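Local coordinates for protein ORF14 (Streptomyces clavuligerus, PDB 2WPX) that binds acetyl-CoA and is a tandem GNAT-fold protein of the clavulanic acid pathway, probably with acyltransferase activity, at residues H149-W160 with G321-T332. Sequence-based numbering, arbitrary orientation.
Sequences HRSDIPAGTHQW and GFEPYDRWVFWT
Strand 156-160, with the short strand 149-150 ahead of it, runs antiparallel to strand 323-332, from the pair H149-T332 to the pair W160-E323. The order is consistent with an exchange of C-terminal strands between the two GNAT units: 323-332 lies between strand 120-127 and 149-160, and 149-160 lies between 323-332 and strand 301-307. A classic beta bulge shifts the register between H158 and Q159. Y325 and D326 both face H158; H158 O takes a good bond from Y325 N at 2.9 Å and a weak one from D326 N. The loop 151-155 breaks the first strand, and water 2 bridges I153 O to F330 N there.

The H158 ring is fixed at an edge and on a face. H158 ND1 donates to the syn lone pair of D326 OD2, 3.0 Å away and in the ring plane, through a bent bond (139° at the hydrogen), while H158 NE2 is hydrogen-bonded to E303 OE1. Ring and carboxylate are nearly coplanar, 13° apart. With its CG anti to the backbone N, H158 also stacks offset on the six-membered ring of W328, centroids 4.4 Å apart. Two residues on, on the same face of the strand, the edge of W160 is turned toward the face of Y325 in an offset edge-to-face pair, planes at 88°; R37 makes cation-pi contacts with both.

Nearer the acetyl-CoA, R150 CG lies over the face of the W331 five-membered ring, a CH-pi contact 3.6 Å from its centroid. E127 OE2 makes a salt bridge with R150 NE and a hydrogen bond with W331 NE1, which would hold the pair together. Water 3 links W160 NE1 to D326 OD1, 2.7 Å from NE1 and 2.9 Å from OD1.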
loop_
_atom_site.group_PDB
_atom_site.type_symbol
_atom_site.label_atom_id
_atom_site.label_comp_id
_atom_site.label_asym_id
_atom_site.label_seq_id
_atom_site.Cartn_x
_atom_site.Cartn_y
_atom_site.Cartn_z
ATOM N N HIS A 149 6.347 -12.852 -15.600
ATOM C CA HIS A 149 7.767 -12.834 -15.250
ATOM C C HIS A 149 8.034 -11.729 -14.215
ATOM O O HIS A 149 7.312 -10.751 -14.109
ATOM C CB HIS A 149 8.621 -12.621 -16.512
ATOM C CG HIS A 149 8.287 -13.561 -17.616
ATOM N ND1 HIS A 149 7.286 -13.304 -18.527
ATOM C CD2 HIS A 149 8.808 -14.765 -17.953
ATOM C CE1 HIS A 149 7.219 -14.304 -19.391
ATOM N NE2 HIS A 149 8.130 -15.205 -19.063
ATOM N N ARG A 150 9.087 -11.896 -13.446
ATOM C CA ARG A 150 9.520 -10.845 -12.525
ATOM C C ARG A 150 10.083 -9.669 -13.327
ATOM O O ARG A 150 10.828 -9.895 -14.274
ATOM C CB ARG A 150 10.591 -11.405 -11.585
ATOM C CG ARG A 150 9.951 -12.192 -10.466
ATOM C CD ARG A 150 10.994 -12.656 -9.482
ATOM N NE ARG A 150 10.456 -13.681 -8.592
ATOM C CZ ARG A 150 10.499 -14.992 -8.883
ATOM N NH1 ARG A 150 11.042 -15.370 -10.024
ATOM N NH2 ARG A 150 10.031 -15.910 -8.046
ATOM N N SER A 151 9.706 -8.439 -12.971
ATOM C CA SER A 151 10.220 -7.210 -13.608
ATOM C C SER A 151 11.593 -6.912 -13.100
ATOM O O SER A 151 11.908 -7.164 -11.943
ATOM C CB SER A 151 9.346 -6.010 -13.233
ATOM O OG SER A 151 7.994 -6.205 -13.620
ATOM N N ASP A 152 12.407 -6.329 -13.933
ATOM C CA ASP A 152 13.737 -5.946 -13.459
ATOM C C ASP A 152 13.707 -4.567 -12.801
ATOM O O ASP A 152 14.233 -3.614 -13.332
ATOM C CB ASP A 152 14.783 -6.013 -14.595
ATOM C CG ASP A 152 16.233 -5.869 -14.070
ATOM O OD1 ASP A 152 17.134 -5.687 -14.907
ATOM O OD2 ASP A 152 16.492 -5.894 -12.829
ATOM N N ILE A 153 13.011 -4.469 -11.682
ATOM C CA ILE A 153 13.067 -3.290 -10.836
ATOM C C ILE A 153 13.163 -3.744 -9.373
ATOM O O ILE A 153 12.837 -4.886 -9.025
ATOM C CB ILE A 153 11.821 -2.368 -11.054
ATOM C CG1 ILE A 153 10.554 -3.057 -10.563
ATOM C CG2 ILE A 153 11.728 -1.925 -12.547
ATOM C CD1 ILE A 153 9.279 -2.567 -11.187
ATOM N N PRO A 154 13.641 -2.850 -8.516
ATOM C CA PRO A 154 13.782 -3.055 -7.104
ATOM C C PRO A 154 12.483 -3.556 -6.557
ATOM O O PRO A 154 11.462 -2.910 -6.760
ATOM C CB PRO A 154 13.951 -1.643 -6.570
ATOM C CG PRO A 154 14.537 -0.892 -7.654
ATOM C CD PRO A 154 14.046 -1.492 -8.932
ATOM N N ALA A 155 12.527 -4.682 -5.855
ATOM C CA ALA A 155 11.437 -5.124 -5.043
ATOM C C ALA A 155 11.292 -4.264 -3.759
ATOM O O ALA A 155 12.207 -3.499 -3.386
ATOM C CB ALA A 155 11.623 -6.598 -4.687
ATOM N N GLY A 156 10.157 -4.431 -3.071
ATOM C CA GLY A 156 9.932 -3.689 -1.845
ATOM C C GLY A 156 10.350 -4.530 -0.657
ATOM O O GLY A 156 10.075 -5.730 -0.610
ATOM N N THR A 157 11.008 -3.929 0.317
ATOM C CA THR A 157 11.210 -4.635 1.575
ATOM C C THR A 157 10.172 -4.210 2.579
ATOM O O THR A 157 10.125 -3.040 2.981
ATOM C CB THR A 157 12.545 -4.284 2.209
ATOM O OG1 THR A 157 13.572 -4.494 1.256
ATOM C CG2 THR A 157 12.793 -5.144 3.424
ATOM N N HIS A 158 9.377 -5.179 3.023
ATOM C CA HIS A 158 8.211 -4.897 3.839
ATOM C C HIS A 158 8.554 -5.146 5.284
ATOM O O HIS A 158 8.975 -6.242 5.610
ATOM C CB HIS A 158 7.031 -5.748 3.370
ATOM C CG HIS A 158 5.764 -5.460 4.096
ATOM N ND1 HIS A 158 4.921 -6.453 4.522
ATOM C CD2 HIS A 158 5.190 -4.292 4.482
ATOM C CE1 HIS A 158 3.881 -5.924 5.152
ATOM N NE2 HIS A 158 4.012 -4.609 5.129
ATOM N N GLN A 159 8.420 -4.143 6.151
ATOM C CA GLN A 159 9.035 -4.254 7.472
ATOM C C GLN A 159 8.041 -4.094 8.612
ATOM O O GLN A 159 7.030 -3.443 8.443
ATOM C CB GLN A 159 10.077 -3.138 7.615
ATOM C CG GLN A 159 11.301 -3.226 6.685
ATOM C CD GLN A 159 11.818 -1.819 6.360
ATOM O OE1 GLN A 159 12.445 -1.191 7.203
ATOM N NE2 GLN A 159 11.505 -1.304 5.159
ATOM N N TRP A 160 8.332 -4.657 9.778
ATOM C CA TRP A 160 7.441 -4.510 10.911
ATOM C C TRP A 160 8.173 -3.991 12.125
ATOM O O TRP A 160 9.308 -4.351 12.389
ATOM C CB TRP A 160 6.721 -5.839 11.287
ATOM C CG TRP A 160 5.601 -6.225 10.307
ATOM C CD1 TRP A 160 5.719 -7.072 9.257
ATOM C CD2 TRP A 160 4.244 -5.742 10.285
ATOM N NE1 TRP A 160 4.537 -7.154 8.576
ATOM C CE2 TRP A 160 3.604 -6.363 9.193
ATOM C CE3 TRP A 160 3.502 -4.870 11.098
ATOM C CZ2 TRP A 160 2.263 -6.143 8.889
ATOM C CZ3 TRP A 160 2.202 -4.638 10.795
ATOM C CH2 TRP A 160 1.572 -5.296 9.710
ATOM N N GLY A 321 14.041 0.043 15.010
ATOM C CA GLY A 321 13.428 -1.217 15.430
ATOM C C GLY A 321 12.622 -1.915 14.321
ATOM O O GLY A 321 12.101 -3.025 14.531
ATOM N N PHE A 322 12.495 -1.282 13.152
ATOM C CA PHE A 322 11.791 -1.939 12.067
ATOM C C PHE A 322 12.584 -3.209 11.631
ATOM O O PHE A 322 13.796 -3.153 11.511
ATOM C CB PHE A 322 11.527 -1.000 10.876
ATOM C CG PHE A 322 10.287 -0.141 11.016
ATOM C CD1 PHE A 322 10.372 1.165 11.512
ATOM C CD2 PHE A 322 9.047 -0.624 10.630
ATOM C CE1 PHE A 322 9.268 1.962 11.605
ATOM C CE2 PHE A 322 7.902 0.160 10.715
ATOM C CZ PHE A 322 7.994 1.449 11.219
ATOM N N GLU A 323 11.885 -4.339 11.430
ATOM C CA GLU A 323 12.530 -5.578 10.982
ATOM C C GLU A 323 11.911 -6.052 9.674
ATOM O O GLU A 323 10.688 -6.141 9.537
ATOM C CB GLU A 323 12.465 -6.673 12.056
ATOM C CG GLU A 323 13.134 -6.267 13.344
ATOM C CD GLU A 323 13.010 -7.316 14.473
ATOM O OE1 GLU A 323 11.885 -7.723 14.822
ATOM O OE2 GLU A 323 14.052 -7.725 15.028
ATOM N N PRO A 324 12.768 -6.311 8.688
ATOM C CA PRO A 324 12.304 -6.811 7.393
ATOM C C PRO A 324 11.646 -8.172 7.587
ATOM O O PRO A 324 12.222 -9.065 8.185
ATOM C CB PRO A 324 13.593 -6.921 6.565
ATOM C CG PRO A 324 14.575 -6.030 7.284
ATOM C CD PRO A 324 14.225 -6.112 8.740
ATOM N N TYR A 325 10.431 -8.307 7.092
ATOM C CA TYR A 325 9.677 -9.526 7.259
ATOM C C TYR A 325 9.441 -10.308 5.948
ATOM O O TYR A 325 9.708 -11.495 5.903
ATOM C CB TYR A 325 8.350 -9.207 7.901
ATOM C CG TYR A 325 7.742 -10.436 8.450
ATOM C CD1 TYR A 325 8.128 -10.920 9.709
ATOM C CD2 TYR A 325 6.783 -11.137 7.732
ATOM C CE1 TYR A 325 7.578 -12.064 10.229
ATOM C CE2 TYR A 325 6.212 -12.281 8.255
ATOM C CZ TYR A 325 6.619 -12.740 9.501
ATOM O OH TYR A 325 6.046 -13.891 10.033
ATOM N N ASP A 326 8.933 -9.653 4.896
ATOM C CA ASP A 326 8.749 -10.304 3.606
ATOM C C ASP A 326 9.037 -9.331 2.450
ATOM O O ASP A 326 9.309 -8.137 2.673
ATOM C CB ASP A 326 7.372 -10.937 3.508
ATOM C CG ASP A 326 6.280 -9.938 3.771
ATOM O OD1 ASP A 326 5.191 -10.322 4.257
ATOM O OD2 ASP A 326 6.507 -8.736 3.524
ATOM N N ARG A 327 8.972 -9.846 1.220
ATOM C CA ARG A 327 9.454 -9.128 0.042
ATOM C C ARG A 327 8.297 -8.898 -0.945
ATOM O O ARG A 327 7.478 -9.806 -1.170
ATOM C CB ARG A 327 10.538 -9.940 -0.646
ATOM C CG ARG A 327 11.277 -9.177 -1.746
ATOM C CD ARG A 327 12.497 -9.944 -2.269
ATOM N NE ARG A 327 13.344 -9.147 -3.158
ATOM C CZ ARG A 327 13.759 -9.538 -4.364
ATOM N NH1 ARG A 327 13.416 -10.733 -4.843
ATOM N NH2 ARG A 327 14.531 -8.746 -5.099
ATOM N N TRP A 328 8.223 -7.693 -1.525
ATOM C CA TRP A 328 7.120 -7.343 -2.421
ATOM C C TRP A 328 7.642 -7.293 -3.842
ATOM O O TRP A 328 8.236 -6.298 -4.212
ATOM C CB TRP A 328 6.547 -5.965 -2.034
ATOM C CG TRP A 328 5.637 -6.023 -0.895
ATOM C CD1 TRP A 328 5.332 -7.121 -0.163
ATOM C CD2 TRP A 328 4.914 -4.921 -0.300
ATOM N NE1 TRP A 328 4.440 -6.788 0.843
ATOM C CE2 TRP A 328 4.144 -5.454 0.762
ATOM C CE3 TRP A 328 4.827 -3.541 -0.573
ATOM C CZ2 TRP A 328 3.284 -4.638 1.574
ATOM C CZ3 TRP A 328 3.954 -2.737 0.224
ATOM C CH2 TRP A 328 3.195 -3.288 1.264
ATOM N N VAL A 329 7.461 -8.363 -4.621
ATOM C CA VAL A 329 8.141 -8.517 -5.903
ATOM C C VAL A 329 7.205 -8.177 -7.089
ATOM O O VAL A 329 6.056 -8.647 -7.131
ATOM C CB VAL A 329 8.686 -9.949 -6.107
ATOM C CG1 VAL A 329 9.583 -9.980 -7.334
ATOM C CG2 VAL A 329 9.390 -10.448 -4.907
ATOM N N PHE A 330 7.690 -7.355 -8.028
ATOM C CA PHE A 330 6.853 -6.869 -9.126
ATOM C C PHE A 330 6.924 -7.794 -10.301
ATOM O O PHE A 330 8.023 -8.151 -10.779
ATOM C CB PHE A 330 7.201 -5.422 -9.495
ATOM C CG PHE A 330 7.154 -4.508 -8.310
ATOM C CD1 PHE A 330 5.945 -4.160 -7.736
ATOM C CD2 PHE A 330 8.332 -4.074 -7.691
ATOM C CE1 PHE A 330 5.906 -3.353 -6.561
ATOM C CE2 PHE A 330 8.296 -3.289 -6.535
ATOM C CZ PHE A 330 7.087 -2.925 -5.978
ATOM N N TRP A 331 5.754 -8.253 -10.741
ATOM C CA TRP A 331 5.688 -9.175 -11.867
ATOM C C TRP A 331 4.845 -8.549 -12.945
ATOM O O TRP A 331 4.003 -7.694 -12.667
ATOM C CB TRP A 331 5.059 -10.514 -11.468
ATOM C CG TRP A 331 5.857 -11.503 -10.525
ATOM C CD1 TRP A 331 6.220 -11.299 -9.243
ATOM C CD2 TRP A 331 6.281 -12.821 -10.841
ATOM N NE1 TRP A 331 6.819 -12.413 -8.711
ATOM C CE2 TRP A 331 6.896 -13.359 -9.684
ATOM C CE3 TRP A 331 6.231 -13.602 -12.006
ATOM C CZ2 TRP A 331 7.427 -14.661 -9.637
ATOM C CZ3 TRP A 331 6.753 -14.891 -11.961
ATOM C CH2 TRP A 331 7.355 -15.402 -10.781
ATOM N N THR A 332 4.986 -9.057 -14.158
ATOM C CA THR A 332 4.327 -8.470 -15.312
ATOM C C THR A 332 4.017 -9.574 -16.318
ATOM O O THR A 332 4.712 -10.624 -16.365
ATOM C CB THR A 332 5.228 -7.380 -15.990
ATOM O OG1 THR A 332 4.531 -6.822 -17.095
ATOM C CG2 THR A 332 6.571 -7.990 -16.540
HETATM O O HOH W 1 10.540 -8.094 -9.849
HETATM O O HOH W 2 10.542 -6.270 -7.981
HETATM O O HOH W 3 4.081 -8.887 6.506
HETATM O O HOH W 4 9.598 -6.599 14.414
#